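Local structure of antifreeze protein (Uncultured bacterium, 6EIO) at residues G133-D138 and I174-S179; S180-G185 and G192-L197. The protein binds ice as a bacterial antifreeze protein, with two of its faces able to interact with the ice crystal. One frame throughout, in Å; residues are numbered along the deposited sequence.

Contact 1 and contact 2 lie side by side in the core of the ice-binding beta-helix, their centres about 10 Å apart. The chain continues directly from the second segment of contact 1 (174-179) into the first of contact 2 (180-185), passing from one face of the solenoid to the next. Strands 174-178 and 193-196 are parallel neighbours, probably joined by backbone bonds of 2.8 Å from Trp176 N to Thr193 O and from Ile195 N to Trp176 O. Inside, Trp176 CD1 meets Val194 CG2 at 3.9 Å, linking the two apolar clusters. A bound sulfate, probably from crystallisation, lies about 5 Å from the side chain of Leu197 in contact 2.

Contact 1: G133-D138 and I174-S179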
# COMPACT_ATOMS: atom_id res chain seq x y z
N GLY A 133 -11.18 -14.92 -4.45
CA GLY A 133 -9.83 -15.39 -4.32
C GLY A 133 -8.76 -14.35 -4.02
O GLY A 133 -8.95 -13.12 -3.91
N ASP A 134 -7.59 -14.91 -3.88
CA ASP A 134 -6.45 -14.19 -3.34
C ASP A 134 -5.49 -13.85 -4.47
O ASP A 134 -5.47 -14.53 -5.49
CB ASP A 134 -5.73 -15.04 -2.31
CG ASP A 134 -6.66 -15.48 -1.19
OD1 ASP A 134 -7.43 -14.63 -0.70
OD2 ASP A 134 -6.62 -16.68 -0.82
N VAL A 135 -4.68 -12.82 -4.30
CA VAL A 135 -3.63 -12.51 -5.27
C VAL A 135 -2.29 -12.89 -4.66
O VAL A 135 -2.03 -12.59 -3.49
CB VAL A 135 -3.70 -11.04 -5.75
CG1 VAL A 135 -3.48 -10.04 -4.58
CG2 VAL A 135 -2.70 -10.82 -6.91
N THR A 136 -1.46 -13.56 -5.44
CA THR A 136 -0.16 -14.02 -4.98
C THR A 136 0.94 -13.29 -5.73
O THR A 136 0.92 -13.24 -6.96
CB THR A 136 -0.01 -15.53 -5.18
OG1 THR A 136 -1.02 -16.20 -4.43
CG2 THR A 136 1.33 -16.02 -4.72
N PHE A 137 1.89 -12.72 -4.99
CA PHE A 137 3.11 -12.17 -5.56
C PHE A 137 4.19 -13.23 -5.40
O PHE A 137 4.45 -13.68 -4.28
CB PHE A 137 3.49 -10.88 -4.84
CG PHE A 137 2.55 -9.76 -5.18
CD1 PHE A 137 1.35 -9.58 -4.52
CD2 PHE A 137 2.87 -8.87 -6.17
CE1 PHE A 137 0.49 -8.57 -4.90
CE2 PHE A 137 2.02 -7.85 -6.52
CZ PHE A 137 0.82 -7.70 -5.89
N ASP A 138 4.79 -13.65 -6.51
CA ASP A 138 5.73 -14.76 -6.53
C ASP A 138 7.05 -14.24 -7.10
O ASP A 138 7.11 -13.83 -8.26
CB ASP A 138 5.15 -15.92 -7.34
CG ASP A 138 5.91 -17.22 -7.17
OD1 ASP A 138 7.16 -17.18 -7.06
OD2 ASP A 138 5.23 -18.28 -7.19
N ILE A 174 6.65 -4.48 -2.73
CA ILE A 174 5.40 -4.42 -3.47
C ILE A 174 4.83 -3.01 -3.29
O ILE A 174 4.69 -2.54 -2.16
CB ILE A 174 4.40 -5.47 -2.97
CG1 ILE A 174 4.96 -6.89 -3.17
CG2 ILE A 174 3.04 -5.30 -3.67
CD1 ILE A 174 4.19 -7.94 -2.40
N TYR A 175 4.47 -2.37 -4.41
CA TYR A 175 3.97 -1.00 -4.39
C TYR A 175 2.71 -0.92 -5.24
O TYR A 175 2.68 -1.40 -6.38
CB TYR A 175 5.00 -0.06 -4.97
CG TYR A 175 6.36 -0.13 -4.33
CD1 TYR A 175 7.31 -1.03 -4.79
CD2 TYR A 175 6.70 0.70 -3.27
CE1 TYR A 175 8.57 -1.08 -4.25
CE2 TYR A 175 7.96 0.66 -2.72
CZ TYR A 175 8.90 -0.22 -3.24
OH TYR A 175 10.20 -0.27 -2.79
N TRP A 176 1.69 -0.26 -4.69
CA TRP A 176 0.41 -0.03 -5.35
C TRP A 176 0.23 1.48 -5.47
O TRP A 176 0.03 2.16 -4.46
CB TRP A 176 -0.75 -0.61 -4.53
CG TRP A 176 -0.60 -2.01 -4.04
CD1 TRP A 176 0.08 -2.42 -2.92
CD2 TRP A 176 -1.22 -3.20 -4.57
NE1 TRP A 176 -0.03 -3.77 -2.75
CE2 TRP A 176 -0.83 -4.27 -3.74
CE3 TRP A 176 -2.07 -3.46 -5.65
CZ2 TRP A 176 -1.29 -5.57 -3.95
CZ3 TRP A 176 -2.51 -4.76 -5.86
CH2 TRP A 176 -2.12 -5.80 -5.02
N GLN A 177 0.28 2.00 -6.70
CA GLN A 177 0.05 3.41 -6.95
C GLN A 177 -1.40 3.57 -7.38
O GLN A 177 -1.82 3.00 -8.40
CB GLN A 177 1.03 3.89 -8.04
CG GLN A 177 0.80 5.34 -8.47
CD GLN A 177 -0.20 5.47 -9.59
OE1 GLN A 177 -0.17 4.71 -10.57
NE2 GLN A 177 -1.10 6.43 -9.46
N VAL A 178 -2.18 4.31 -6.59
CA VAL A 178 -3.62 4.38 -6.74
C VAL A 178 -3.99 5.82 -7.09
O VAL A 178 -3.79 6.74 -6.29
CB VAL A 178 -4.31 3.91 -5.45
CG1 VAL A 178 -5.83 4.07 -5.57
CG2 VAL A 178 -3.93 2.48 -5.12
N SER A 179 -4.57 6.02 -8.29
CA SER A 179 -4.81 7.37 -8.77
C SER A 179 -6.03 8.02 -8.14
O SER A 179 -6.18 9.24 -8.24
CB SER A 179 -4.92 7.39 -10.29
OG SER A 179 -3.74 6.93 -10.92
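Phe137 and Ile174 bring strands 135-138 and 174-178 closest, their CA atoms 8.3 Å apart. The segment axes approach to 10.9 Å at 130°, and no hydrogen bond crosses: these are two faces of the beta-helix meeting through side chains pointed into its core. Phe137 extends its CG anti to the carbonyl carbon (chi1 -71°), which carries the ring across to the other strand. Ile174 CD1 sits over one face of that ring, in a CH-pi contact 4.1 Å from its centroid, while Ile174 CG2 covers the same face nearer the rim. At the far end of the ring, Phe137 CZ meets Trp176 CZ2 at 3.6 Å. The two aromatic planes stand at 81°, an oblique meeting, and Phe147, on the neighbouring strand 147-151, meets Phe137 edge-to-face. Replacing Phe137 by an alanine would take the ring away and would probably leave Ile174 CD1 and the six-membered ring of Trp176 without their partner across the core. Everything that touches here is apolar and buried; the one side-chain N-H involved, Trp176 NE1, is spent on Lys191 O, so cohesion between the strands rests on shape and ring contacts.

Contact 2: S180-G185 and G192-L197; sequences SSASFG and GTVIAL
Ser180 and Leu197 mark the narrow end of this contact, with CA atoms 5.4 Å apart; the end-to-end directions of 180-184 and 194-197 are 145° apart, and the segments open like a wedge toward Phe184 and Val194. At the narrow end, a corner of the chain where Ser180 and Leu197 are partly exposed, a backbone carbonyl does the touching. Ser180 O lies 3.5 Å from Leu197 N, a close approach that is not a hydrogen bond, and on the buried side of the corner the same oxygen rests against the methyl of Ala196, 3.7 Å from its CB. The backbone of Ser180 is hydrogen-bonded to Ser153 and Glu198, in the coils before and after.

This is the corner of a beta-solenoid, the discontinuous beta-helix of the ice-binding family: strand 182-184 belongs to one parallel face and strand 193-196 to another, and the chain reaches the second by turning again at Gly192, where at these backbone angles (phi 106°) a CB would be jammed against the preceding carbonyl O.

Deeper inside, the segments stand farther apart, though Ala182, Phe184 and Val194 are buried in the protein core. Val194 presents both its methyls to the other segment: CG1, anti to the backbone N (chi1 179°), comes to 4.4 Å from Ala182 CB, and CG2 approaches Phe184 CZ at 4.2 Å, obliquely to the ring. Other residues fill in around them, the ring of Phe184 meeting those of Phe190 and Phe202 while Val194 packs on Ile200.

Back at the partly exposed corner, Ser181 OG accepts a hydrogen bond from Ser199 N, and the Leu197 side chain leans on Tyr94 of helix 81-99 and on Arg215.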
# COMPACT_ATOMS: atom_id res chain seq x y z
N SER A 180 -6.90 7.23 -7.51
CA SER A 180 -8.00 7.82 -6.75
C SER A 180 -7.92 7.30 -5.32
O SER A 180 -7.02 7.72 -4.59
CB SER A 180 -9.34 7.70 -7.45
OG SER A 180 -9.65 6.35 -7.59
N SER A 181 -8.81 6.39 -4.90
CA SER A 181 -8.89 5.91 -3.53
C SER A 181 -8.86 4.39 -3.49
O SER A 181 -9.09 3.70 -4.49
CB SER A 181 -10.17 6.40 -2.86
OG SER A 181 -10.11 7.81 -2.65
N ALA A 182 -8.57 3.87 -2.29
CA ALA A 182 -8.57 2.44 -2.03
C ALA A 182 -9.51 2.11 -0.88
O ALA A 182 -9.63 2.88 0.08
CB ALA A 182 -7.17 1.95 -1.69
N SER A 183 -10.16 0.95 -0.98
CA SER A 183 -11.05 0.48 0.08
C SER A 183 -10.90 -1.02 0.25
O SER A 183 -11.10 -1.81 -0.68
CB SER A 183 -12.50 0.88 -0.21
OG SER A 183 -13.30 0.90 0.98
N PHE A 184 -10.56 -1.41 1.47
CA PHE A 184 -10.27 -2.79 1.81
C PHE A 184 -11.39 -3.36 2.68
O PHE A 184 -11.67 -2.86 3.77
CB PHE A 184 -8.91 -2.88 2.50
CG PHE A 184 -7.82 -2.34 1.63
CD1 PHE A 184 -7.41 -3.06 0.51
CD2 PHE A 184 -7.25 -1.09 1.86
CE1 PHE A 184 -6.45 -2.56 -0.34
CE2 PHE A 184 -6.27 -0.59 1.01
CZ PHE A 184 -5.87 -1.32 -0.09
N GLY A 185 -12.03 -4.42 2.18
CA GLY A 185 -13.16 -4.99 2.88
C GLY A 185 -12.77 -5.66 4.19
O GLY A 185 -11.61 -5.96 4.44
N GLY A 192 1.97 -4.64 1.23
CA GLY A 192 2.67 -3.72 0.36
C GLY A 192 2.41 -2.27 0.74
O GLY A 192 1.68 -1.94 1.68
N THR A 193 3.05 -1.38 -0.03
CA THR A 193 2.92 0.06 0.17
C THR A 193 1.87 0.59 -0.79
O THR A 193 2.05 0.52 -2.01
CB THR A 193 4.28 0.74 -0.04
OG1 THR A 193 5.17 0.34 0.99
CG2 THR A 193 4.15 2.24 0.01
N VAL A 194 0.79 1.11 -0.23
CA VAL A 194 -0.32 1.69 -1.00
C VAL A 194 -0.14 3.21 -0.97
O VAL A 194 -0.14 3.80 0.11
CB VAL A 194 -1.68 1.29 -0.39
CG1 VAL A 194 -2.80 1.92 -1.19
CG2 VAL A 194 -1.82 -0.23 -0.35
N ILE A 195 0.04 3.81 -2.14
CA ILE A 195 0.19 5.26 -2.25
C ILE A 195 -0.98 5.77 -3.07
O ILE A 195 -1.01 5.56 -4.29
CB ILE A 195 1.52 5.69 -2.88
CG1 ILE A 195 2.70 4.87 -2.35
CG2 ILE A 195 1.71 7.18 -2.62
CD1 ILE A 195 4.02 5.24 -2.99
N ALA A 196 -1.94 6.39 -2.40
CA ALA A 196 -3.17 6.85 -3.04
C ALA A 196 -3.17 8.36 -3.15
O ALA A 196 -2.75 9.08 -2.23
CB ALA A 196 -4.41 6.42 -2.27
N LEU A 197 -3.69 8.87 -4.27
CA LEU A 197 -3.82 10.31 -4.41
C LEU A 197 -4.82 10.87 -3.41
O LEU A 197 -4.61 11.96 -2.85
CB LEU A 197 -4.25 10.65 -5.84
CG LEU A 197 -4.34 12.15 -6.15
CD1 LEU A 197 -2.98 12.81 -6.02
CD2 LEU A 197 -4.90 12.36 -7.54